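PDB 4JXR: acetyltransferase from Sinorhizobium meliloti, which probably transfers an acetyl group from acetyl-CoA to a small acceptor, perhaps a phosphinothricin-like amine, as a member of the GNAT superfamily. Local coordinates for residues 24-33 and 150-159; 112-120 and 172-183. All blocks are in the same frame, centred on the assembly; numbering follows the deposited sequence. Where two conformers were deposited one is given.

Contact 1 (24-33 and 150-159); sequences SVLNGVATYE and GFKHGRWLDT
Lys152 drives its fully extended side chain into the curl of backbone that follows helix 14-27, and there its ammonium nitrogen meets four carbonyl oxygens. CG stands anti to the backbone N (chi1 -172°) and every later torsion is also near 180°, which gives the chain the full reach it needs. NZ lies 2.8 Å from Val25 O, 2.9 Å from both Gly28 O and Thr31 O, and 3.2 Å from Glu33 O, the longest of the four hydrogen bonds, so its three N-H bonds must be divided among these oxygens. It meets Glu33 O nearly in line with the C=O bond, whereas at Val25 it sits well to one side, with a C=O...NZ angle of 130°.

Tyr32 is the other large contributor. Its hydroxyl and Thr159 OG1 share a hydrogen bond of 2.8 Å, with OG1 near the plane of the ring; Tyr32 OH is also bonded to Gly126 N, and Thr159 OG1 to Thr149. Leu157 runs alongside the tyrosine, pointing the other way, and its CD1 lies 3.7 Å from Tyr32 CE1. The same methyl packs against Val29 CG1, so one leucine branch serves both residues. Gly150 brings its bare CA to Tyr32 CE2, 3.9 Å away.

The type I' turn from Lys152 to Arg155 makes strands 141-152 and 155-165 a beta hairpin, and its tip is placed beside the helix end. There His153 NE2 adds a weak bond to Leu26 O. Tyr81 of the second subunit meets the Tyr32 ring edge-to-face, which brings this region to the dimer interface. Ringed by carbonyl oxygens, the buried ammonium is held by dipoles, among them one from the last helical turn; such a setting would be expected to favour its protonated form.

Contact 2 (112-120 and 172-183); sequences CTALGFRQM and TKPTEGVYPDTL
Phe117 lays one ring face against Pro180, whose CG stands 4.0 Å from the ring centroid in a CH-pi contact, 27° off the normal. The phenylalanine CG is anti to its own carbonyl carbon (chi1 -59°), a setting that turns one ring face to Pro180 and an edge to the Tyr179 hydroxyl. The planes of the Phe117 and Tyr179 rings are nearly perpendicular, with centroids 5.6 Å apart, and Tyr179 CE2 comes 3.7 Å from Phe117 CZ. The phenol oxygen lies at the Phe117 edge, near the ring plane, and is hydrogen-bonded to Asn52 O. Leu183 CD1 also approaches this ring at its edge, 4.1 Å from Phe117 CE1.

A cis peptide joins Tyr179 to Pro180 and brings the tyrosine ring back over its neighbour, Pro180 CB resting on one of its faces. The proline ring is set against the end of helix 100-115, which closes in a Schellman motif: Phe117 N reaches back to Cys112 O and Gly116 N to Thr113 O, with Gly116 at positive phi. From this cap the chain enters strand 119-125 of the GNAT sheet, and the tail after strand 155-165 packs across the junction.

Further along, Arg118 bends at chi2 (-61°) and reaches Thr172. NH1 donates to Thr172 O at 2.9 Å in a fairly straight bond; the oxygen is near the guanidinium plane, while the donor stands above the plane of the carbonyl. NH2 makes a weak bond to Thr172 OG1, also 2.9 Å, and donates to a water, which accepts from Thr175 N as well. Pro174 CG lies over one guanidinium face. NH1 is also bound to Gly169 O, Thr172 OG1 to Glu168, and Thr172 O accepts from Trp156 NE1 of the second subunit.

Contact 1 and contact 2 lie on opposite sides of the chain's centre, with their own centres 33 Å apart and nearest atoms about 14 Å apart, so they do not touch. Both reach the same sheet, through the neighbouring strands 155-165 and 119-125. The dimer relates them more directly: Trp156 NE1 donates to Thr172 O, and Gly154 O accepts from Lys173 NZ, each pair spanning the two subunits. Contact 1 is the nearer to the cofactor site, the side chain of Val29 lying about 5 Å from that of the acetyl-CoA-binding His128. Contact 2 is remote from the annotated sites, although the side chain of Tyr179 is about 4 Å from a bound nonaethylene glycol, probably from the crystallisation liquor.

Contact 1 (24-33 and 150-159)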
loop_
_atom_site.group_PDB
_atom_site.type_symbol
_atom_site.label_atom_id
_atom_site.label_comp_id
_atom_site.label_asym_id
_atom_site.label_seq_id
_atom_site.Cartn_x
_atom_site.Cartn_y
_atom_site.Cartn_z
ATOM N N SER A 24 -11.091 17.610 3.556
ATOM C CA SER A 24 -11.220 16.148 3.592
ATOM C C SER A 24 -10.464 15.548 4.764
ATOM O O SER A 24 -10.968 14.640 5.464
ATOM C CB SER A 24 -10.704 15.554 2.288
ATOM O OG SER A 24 -10.877 14.133 2.236
ATOM N N VAL A 25 -9.261 16.034 5.016
ATOM C CA VAL A 25 -8.481 15.528 6.125
ATOM C C VAL A 25 -9.223 15.750 7.443
ATOM O O VAL A 25 -9.271 14.863 8.288
ATOM C CB VAL A 25 -7.081 16.183 6.170
ATOM C CG1 VAL A 25 -6.381 15.901 7.497
ATOM C CG2 VAL A 25 -6.230 15.692 5.005
ATOM N N LEU A 26 -9.783 16.947 7.624
ATOM C CA LEU A 26 -10.431 17.297 8.878
ATOM C C LEU A 26 -11.785 16.694 9.043
ATOM O O LEU A 26 -12.132 16.359 10.214
ATOM C CB LEU A 26 -10.538 18.801 8.997
ATOM C CG LEU A 26 -9.220 19.541 9.088
ATOM C CD1 LEU A 26 -9.408 21.061 9.012
ATOM C CD2 LEU A 26 -8.440 19.158 10.331
ATOM N N ASN A 27 -12.594 16.563 8.005
ATOM C CA ASN A 27 -13.978 16.193 8.159
ATOM C C ASN A 27 -14.356 14.835 7.620
ATOM O O ASN A 27 -15.438 14.357 7.934
ATOM C CB ASN A 27 -14.826 17.272 7.527
ATOM C CG ASN A 27 -14.667 18.636 8.257
ATOM O OD1 ASN A 27 -14.408 18.708 9.489
ATOM N ND2 ASN A 27 -14.856 19.701 7.516
ATOM N N GLY A 28 -13.485 14.168 6.881
ATOM C CA GLY A 28 -13.865 12.922 6.191
ATOM C C GLY A 28 -13.021 11.736 6.567
ATOM O O GLY A 28 -12.108 11.858 7.396
ATOM N N VAL A 29 -13.302 10.593 5.973
ATOM C CA VAL A 29 -12.440 9.447 6.181
ATOM C C VAL A 29 -11.955 8.868 4.851
ATOM O O VAL A 29 -11.433 7.755 4.853
ATOM C CB VAL A 29 -13.092 8.351 7.079
ATOM C CG1 VAL A 29 -13.253 8.844 8.517
ATOM C CG2 VAL A 29 -14.407 7.895 6.476
ATOM N N ALA A 30 -12.128 9.574 3.736
ATOM C CA ALA A 30 -11.501 9.190 2.464
ATOM C C ALA A 30 -10.007 9.168 2.569
ATOM O O ALA A 30 -9.389 8.413 1.855
ATOM C CB ALA A 30 -11.948 10.104 1.337
ATOM N N THR A 31 -9.440 10.064 3.369
ATOM C CA THR A 31 -8.021 10.057 3.606
ATOM C C THR A 31 -7.760 9.721 5.070
ATOM O O THR A 31 -8.457 10.197 5.970
ATOM C CB THR A 31 -7.341 11.389 3.232
ATOM O OG1 THR A 31 -5.985 11.339 3.683
ATOM C CG2 THR A 31 -8.055 12.575 3.855
ATOM N N TYR A 32 -6.757 8.889 5.286
ATOM C CA TYR A 32 -6.356 8.477 6.620
ATOM C C TYR A 32 -5.259 9.380 7.173
ATOM O O TYR A 32 -4.778 9.176 8.284
ATOM C CB TYR A 32 -5.891 7.024 6.598
ATOM C CG TYR A 32 -7.032 6.028 6.486
ATOM C CD1 TYR A 32 -8.349 6.447 6.310
ATOM C CD2 TYR A 32 -6.786 4.672 6.560
ATOM C CE1 TYR A 32 -9.382 5.532 6.205
ATOM C CE2 TYR A 32 -7.810 3.749 6.448
ATOM C CZ TYR A 32 -9.105 4.184 6.270
ATOM O OH TYR A 32 -10.132 3.277 6.147
ATOM N N GLU A 33 -4.880 10.383 6.387
ATOM C CA GLU A 33 -4.063 11.514 7.031
ATOM C C GLU A 33 -4.884 12.395 8.126
ATOM O O GLU A 33 -6.088 12.448 7.975
ATOM C CB GLU A 33 -3.607 12.432 5.896
ATOM C CG GLU A 33 -2.373 13.256 6.137
ATOM C CD GLU A 33 -1.539 13.453 4.878
ATOM O OE1 GLU A 33 -2.060 13.379 3.739
ATOM O OE2 GLU A 33 -0.346 13.694 5.043
ATOM N N GLY A 150 -8.405 1.178 9.788
ATOM C CA GLY A 150 -8.165 2.559 10.132
ATOM C C GLY A 150 -8.798 2.914 11.483
ATOM O O GLY A 150 -9.752 2.282 11.914
ATOM N N PHE A 151 -8.272 3.948 12.118
ATOM C CA PHE A 151 -8.852 4.497 13.347
ATOM C C PHE A 151 -8.784 5.996 13.223
ATOM O O PHE A 151 -7.697 6.538 13.164
ATOM C CB PHE A 151 -8.114 3.987 14.589
ATOM C CG PHE A 151 -8.854 4.340 15.847
ATOM C CD1 PHE A 151 -9.966 3.608 16.229
ATOM C CD2 PHE A 151 -8.487 5.452 16.598
ATOM C CE1 PHE A 151 -10.661 3.939 17.371
ATOM C CE2 PHE A 151 -9.182 5.763 17.762
ATOM C CZ PHE A 151 -10.278 5.029 18.134
ATOM N N LYS A 152 -9.937 6.650 13.124
ATOM C CA LYS A 152 -9.997 8.104 12.945
ATOM C C LYS A 152 -11.300 8.630 13.539
ATOM O O LYS A 152 -12.318 7.976 13.441
ATOM C CB LYS A 152 -9.889 8.466 11.454
ATOM C CG LYS A 152 -9.741 9.959 11.173
ATOM C CD LYS A 152 -9.501 10.247 9.693
ATOM C CE LYS A 152 -9.325 11.741 9.435
ATOM N NZ LYS A 152 -9.243 12.094 7.985
ATOM N N HIS A 153 -11.313 9.814 14.081
ATOM C CA HIS A 153 -12.498 10.413 14.689
ATOM C C HIS A 153 -13.163 9.403 15.655
ATOM O O HIS A 153 -14.397 9.270 15.695
ATOM C CB HIS A 153 -13.479 10.884 13.611
ATOM C CG HIS A 153 -12.980 12.022 12.756
ATOM N ND1 HIS A 153 -11.873 12.789 13.064
ATOM C CD2 HIS A 153 -13.482 12.539 11.611
ATOM C CE1 HIS A 153 -11.722 13.731 12.142
ATOM N NE2 HIS A 153 -12.673 13.588 11.245
ATOM N N GLY A 154 -12.312 8.699 16.391
ATOM C CA GLY A 154 -12.733 7.852 17.488
ATOM C C GLY A 154 -13.353 6.530 17.078
ATOM O O GLY A 154 -13.909 5.843 17.935
ATOM N N ARG A 155 -13.258 6.148 15.795
ATOM C CA ARG A 155 -13.954 4.987 15.249
ATOM C C ARG A 155 -12.991 4.074 14.486
ATOM O O ARG A 155 -12.120 4.553 13.745
ATOM C CB ARG A 155 -15.035 5.453 14.240
ATOM C CG ARG A 155 -16.060 6.427 14.814
ATOM C CD ARG A 155 -17.278 6.623 13.908
ATOM N NE ARG A 155 -17.044 6.353 12.494
ATOM C CZ ARG A 155 -16.681 7.271 11.604
ATOM N NH1 ARG A 155 -16.503 6.929 10.329
ATOM N NH2 ARG A 155 -16.493 8.530 11.984
ATOM N N TRP A 156 -13.221 2.784 14.587
ATOM C CA TRP A 156 -12.593 1.814 13.681
ATOM C C TRP A 156 -13.226 1.930 12.309
ATOM O O TRP A 156 -14.449 1.975 12.174
ATOM C CB TRP A 156 -12.723 0.380 14.214
ATOM C CG TRP A 156 -11.892 0.091 15.411
ATOM C CD1 TRP A 156 -12.336 -0.139 16.714
ATOM C CD2 TRP A 156 -10.474 0.032 15.467
ATOM N NE1 TRP A 156 -11.277 -0.358 17.538
ATOM C CE2 TRP A 156 -10.115 -0.252 16.801
ATOM C CE3 TRP A 156 -9.448 0.239 14.509
ATOM C CZ2 TRP A 156 -8.815 -0.366 17.210
ATOM C CZ3 TRP A 156 -8.155 0.136 14.911
ATOM C CH2 TRP A 156 -7.842 -0.171 16.263
ATOM N N LEU A 157 -12.402 1.929 11.271
ATOM C CA LEU A 157 -12.789 2.093 9.902
ATOM C C LEU A 157 -12.378 0.905 9.088
ATOM O O LEU A 157 -11.272 0.392 9.226
ATOM C CB LEU A 157 -12.068 3.315 9.315
ATOM C CG LEU A 157 -12.302 4.660 10.001
ATOM C CD1 LEU A 157 -11.501 5.728 9.288
ATOM C CD2 LEU A 157 -13.734 5.055 10.005
ATOM N N ASP A 158 -13.259 0.485 8.201
ATOM C CA ASP A 158 -12.946 -0.511 7.176
ATOM C C ASP A 158 -12.330 0.191 5.965
ATOM O O ASP A 158 -12.630 1.362 5.700
ATOM C CB ASP A 158 -14.191 -1.264 6.778
ATOM C CG ASP A 158 -14.865 -2.011 7.920
ATOM O OD1 ASP A 158 -14.237 -2.322 8.930
ATOM O OD2 ASP A 158 -16.079 -2.310 7.734
ATOM N N THR A 159 -11.532 -0.553 5.216
ATOM C CA THR A 159 -10.903 -0.023 4.020
ATOM C C THR A 159 -11.246 -0.946 2.850
ATOM O O THR A 159 -10.915 -2.115 2.904
ATOM C CB THR A 159 -9.384 0.102 4.200
ATOM O OG1 THR A 159 -9.106 0.804 5.427
ATOM C CG2 THR A 159 -8.768 0.864 3.060
#

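Contact 2 (112-120 and 172-183)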
loop_
_atom_site.group_PDB
_atom_site.type_symbol
_atom_site.label_atom_id
_atom_site.label_comp_id
_atom_site.label_asym_id
_atom_site.label_seq_id
_atom_site.Cartn_x
_atom_site.Cartn_y
_atom_site.Cartn_z
ATOM N N CYS A 112 -5.142 6.886 -18.097
ATOM C CA CYS A 112 -4.246 5.790 -17.771
ATOM C C CYS A 112 -4.371 4.685 -18.811
ATOM O O CYS A 112 -3.373 4.002 -19.046
ATOM C CB CYS A 112 -4.497 5.341 -16.343
ATOM S SG CYS A 112 -3.960 6.546 -15.105
ATOM N N THR A 113 -5.514 4.518 -19.426
ATOM C CA THR A 113 -5.645 3.597 -20.554
ATOM C C THR A 113 -4.746 4.054 -21.711
ATOM O O THR A 113 -3.949 3.273 -22.239
ATOM C CB THR A 113 -7.106 3.507 -21.012
ATOM O OG1 THR A 113 -7.907 3.003 -19.952
ATOM C CG2 THR A 113 -7.273 2.595 -22.201
ATOM N N ALA A 114 -4.842 5.322 -22.077
ATOM C CA ALA A 114 -4.023 5.873 -23.145
ATOM C C ALA A 114 -2.542 5.766 -22.849
ATOM O O ALA A 114 -1.735 5.530 -23.769
ATOM C CB ALA A 114 -4.406 7.323 -23.414
ATOM N N LEU A 115 -2.149 5.993 -21.604
ATOM C CA LEU A 115 -0.750 5.974 -21.216
ATOM C C LEU A 115 -0.152 4.586 -21.200
ATOM O O LEU A 115 1.079 4.496 -21.260
ATOM C CB LEU A 115 -0.576 6.657 -19.864
ATOM C CG LEU A 115 -0.695 8.170 -19.871
ATOM C CD1 LEU A 115 -0.835 8.704 -18.433
ATOM C CD2 LEU A 115 0.436 8.821 -20.579
ATOM N N GLY A 116 -0.949 3.537 -21.091
ATOM C CA GLY A 116 -0.477 2.179 -21.157
ATOM C C GLY A 116 -0.474 1.410 -19.860
ATOM O O GLY A 116 0.066 0.315 -19.798
ATOM N N PHE A 117 -1.072 1.940 -18.789
ATOM C CA PHE A 117 -1.299 1.151 -17.592
ATOM C C PHE A 117 -2.319 0.052 -17.869
ATOM O O PHE A 117 -3.105 0.154 -18.810
ATOM C CB PHE A 117 -1.718 2.055 -16.431
ATOM C CG PHE A 117 -0.687 3.118 -16.099
ATOM C CD1 PHE A 117 0.446 2.768 -15.388
ATOM C CD2 PHE A 117 -0.803 4.402 -16.525
ATOM C CE1 PHE A 117 1.416 3.695 -15.118
ATOM C CE2 PHE A 117 0.132 5.332 -16.243
ATOM C CZ PHE A 117 1.274 4.993 -15.547
ATOM N N ARG A 118 -2.301 -0.973 -17.031
ATOM C CA ARG A 118 -3.114 -2.182 -17.276
ATOM C C ARG A 118 -4.135 -2.506 -16.174
ATOM O O ARG A 118 -5.017 -3.271 -16.426
ATOM C CB ARG A 118 -2.214 -3.394 -17.523
ATOM C CG ARG A 118 -1.344 -3.263 -18.782
ATOM C CD ARG A 118 -2.176 -3.121 -20.060
ATOM N NE ARG A 118 -1.322 -3.306 -21.252
ATOM C CZ ARG A 118 -0.982 -4.505 -21.713
ATOM N NH1 ARG A 118 -1.412 -5.615 -21.174
ATOM N NH2 ARG A 118 -0.168 -4.560 -22.755
ATOM N N GLN A 119 -3.983 -1.917 -14.961
ATOM C CA GLN A 119 -4.937 -2.149 -13.887
ATOM C C GLN A 119 -5.018 -0.874 -13.072
ATOM O O GLN A 119 -4.016 -0.180 -12.913
ATOM C CB GLN A 119 -4.504 -3.288 -12.963
ATOM C CG GLN A 119 -4.297 -4.643 -13.656
ATOM C CD GLN A 119 -5.565 -5.307 -14.114
ATOM O OE1 GLN A 119 -6.657 -5.110 -13.589
ATOM N NE2 GLN A 119 -5.418 -6.201 -15.142
HETATM N N MSE A 120 -6.215 -0.607 -12.535
HETATM C CA MSE A 120 -6.408 0.505 -11.612
HETATM C C MSE A 120 -7.059 -0.030 -10.336
HETATM O O MSE A 120 -8.039 -0.782 -10.389
HETATM C CB MSE A 120 -7.272 1.590 -12.237
HETATM C CG MSE A 120 -7.365 2.872 -11.376
HETATM SE SE MSE A 120 -8.225 4.338 -12.262
HETATM C CE MSE A 120 -6.812 4.889 -13.373
ATOM N N THR A 172 -2.415 -9.326 -22.806
ATOM C CA THR A 172 -1.159 -9.217 -23.558
ATOM C C THR A 172 -0.027 -8.814 -22.643
ATOM O O THR A 172 -0.279 -8.271 -21.556
ATOM C CB THR A 172 -1.207 -8.170 -24.692
ATOM O OG1 THR A 172 -1.365 -6.895 -24.085
ATOM C CG2 THR A 172 -2.351 -8.468 -25.664
ATOM N N LYS A 173 1.202 -9.121 -23.020
ATOM C CA LYS A 173 2.374 -8.608 -22.361
ATOM C C LYS A 173 2.609 -7.156 -22.685
ATOM O O LYS A 173 2.459 -6.778 -23.841
ATOM C CB LYS A 173 3.590 -9.458 -22.795
ATOM C CG LYS A 173 3.396 -10.968 -22.582
ATOM C CD LYS A 173 3.078 -11.340 -21.135
ATOM C CE LYS A 173 2.839 -12.831 -20.878
ATOM N NZ LYS A 173 4.021 -13.675 -21.112
ATOM N N PRO A 174 3.055 -6.318 -21.735
ATOM C CA PRO A 174 3.329 -4.923 -22.099
ATOM C C PRO A 174 4.527 -4.793 -23.022
ATOM O O PRO A 174 5.505 -5.465 -22.851
ATOM C CB PRO A 174 3.597 -4.182 -20.774
ATOM C CG PRO A 174 2.751 -4.949 -19.885
ATOM C CD PRO A 174 3.117 -6.433 -20.287
ATOM N N THR A 175 4.477 -3.744 -23.811
ATOM C CA THR A 175 5.571 -3.451 -24.728
ATOM C C THR A 175 6.804 -3.013 -23.959
ATOM O O THR A 175 6.724 -2.078 -23.158
ATOM C CB THR A 175 5.108 -2.366 -25.677
ATOM O OG1 THR A 175 3.913 -2.843 -26.316
ATOM C CG2 THR A 175 6.155 -2.068 -26.699
ATOM N N GLU A 176 7.949 -3.679 -24.166
ATOM C CA GLU A 176 9.169 -3.319 -23.491
ATOM C C GLU A 176 9.656 -1.967 -23.933
ATOM O O GLU A 176 9.673 -1.637 -25.117
ATOM C CB GLU A 176 10.285 -4.373 -23.669
ATOM C CG GLU A 176 9.963 -5.714 -23.047
ATOM C CD GLU A 176 11.067 -6.719 -23.280
ATOM O OE1 GLU A 176 12.155 -6.314 -23.772
ATOM O OE2 GLU A 176 10.841 -7.915 -22.972
ATOM N N GLY A 177 10.124 -1.206 -22.982
ATOM C CA GLY A 177 10.854 0.008 -23.239
ATOM C C GLY A 177 10.050 1.231 -23.574
ATOM O O GLY A 177 10.618 2.244 -23.931
ATOM N N VAL A 178 8.735 1.150 -23.432
ATOM C CA VAL A 178 7.909 2.328 -23.609
ATOM C C VAL A 178 7.086 2.497 -22.343
ATOM O O VAL A 178 6.687 1.509 -21.679
ATOM C CB VAL A 178 6.947 2.315 -24.808
ATOM C CG1 VAL A 178 7.654 1.964 -26.118
ATOM C CG2 VAL A 178 5.859 1.328 -24.672
ATOM N N TYR A 179 6.893 3.758 -21.974
ATOM C CA TYR A 179 6.145 4.092 -20.766
ATOM C C TYR A 179 4.839 3.318 -20.769
ATOM O O TYR A 179 4.194 3.277 -21.780
ATOM C CB TYR A 179 5.881 5.610 -20.759
ATOM C CG TYR A 179 5.235 6.134 -19.469
ATOM C CD1 TYR A 179 6.020 6.543 -18.433
ATOM C CD2 TYR A 179 3.864 6.213 -19.320
ATOM C CE1 TYR A 179 5.475 7.041 -17.245
ATOM C CE2 TYR A 179 3.303 6.665 -18.139
ATOM C CZ TYR A 179 4.100 7.109 -17.106
ATOM O OH TYR A 179 3.503 7.573 -15.964
ATOM N N PRO A 180 4.417 2.748 -19.605
ATOM C CA PRO A 180 5.016 2.879 -18.254
ATOM C C PRO A 180 5.999 1.769 -17.910
ATOM O O PRO A 180 6.397 1.644 -16.747
ATOM C CB PRO A 180 3.772 2.860 -17.351
ATOM C CG PRO A 180 2.876 1.886 -18.073
ATOM C CD PRO A 180 3.077 2.179 -19.541
ATOM N N ASP A 181 6.443 0.967 -18.888
ATOM C CA ASP A 181 7.461 -0.049 -18.614
ATOM C C ASP A 181 8.732 0.565 -18.088
ATOM O O ASP A 181 9.518 -0.126 -17.423
ATOM C CB ASP A 181 7.784 -0.821 -19.904
ATOM C CG ASP A 181 8.648 -2.000 -19.652
ATOM O OD1 ASP A 181 8.317 -2.841 -18.806
ATOM O OD2 ASP A 181 9.703 -2.132 -20.338
ATOM N N THR A 182 8.966 1.819 -18.411
ATOM C CA THR A 182 10.149 2.548 -18.015
ATOM C C THR A 182 10.140 3.073 -16.573
ATOM O O THR A 182 11.133 3.620 -16.116
ATOM C CB THR A 182 10.356 3.721 -18.962
ATOM O OG1 THR A 182 9.128 4.444 -19.011
ATOM C CG2 THR A 182 10.672 3.234 -20.355
ATOM N N LEU A 183 9.001 2.944 -15.858
ATOM C CA LEU A 183 8.927 3.394 -14.467
ATOM C C LEU A 183 9.589 2.403 -13.545
ATOM O O LEU A 183 9.473 1.190 -13.673
ATOM C CB LEU A 183 7.479 3.544 -14.014
ATOM C CG LEU A 183 6.746 4.781 -14.462
ATOM C CD1 LEU A 183 5.289 4.644 -14.104
ATOM C CD2 LEU A 183 7.310 5.994 -13.792
HETATM O O HOH W 1 1.853 -2.872 -24.380
#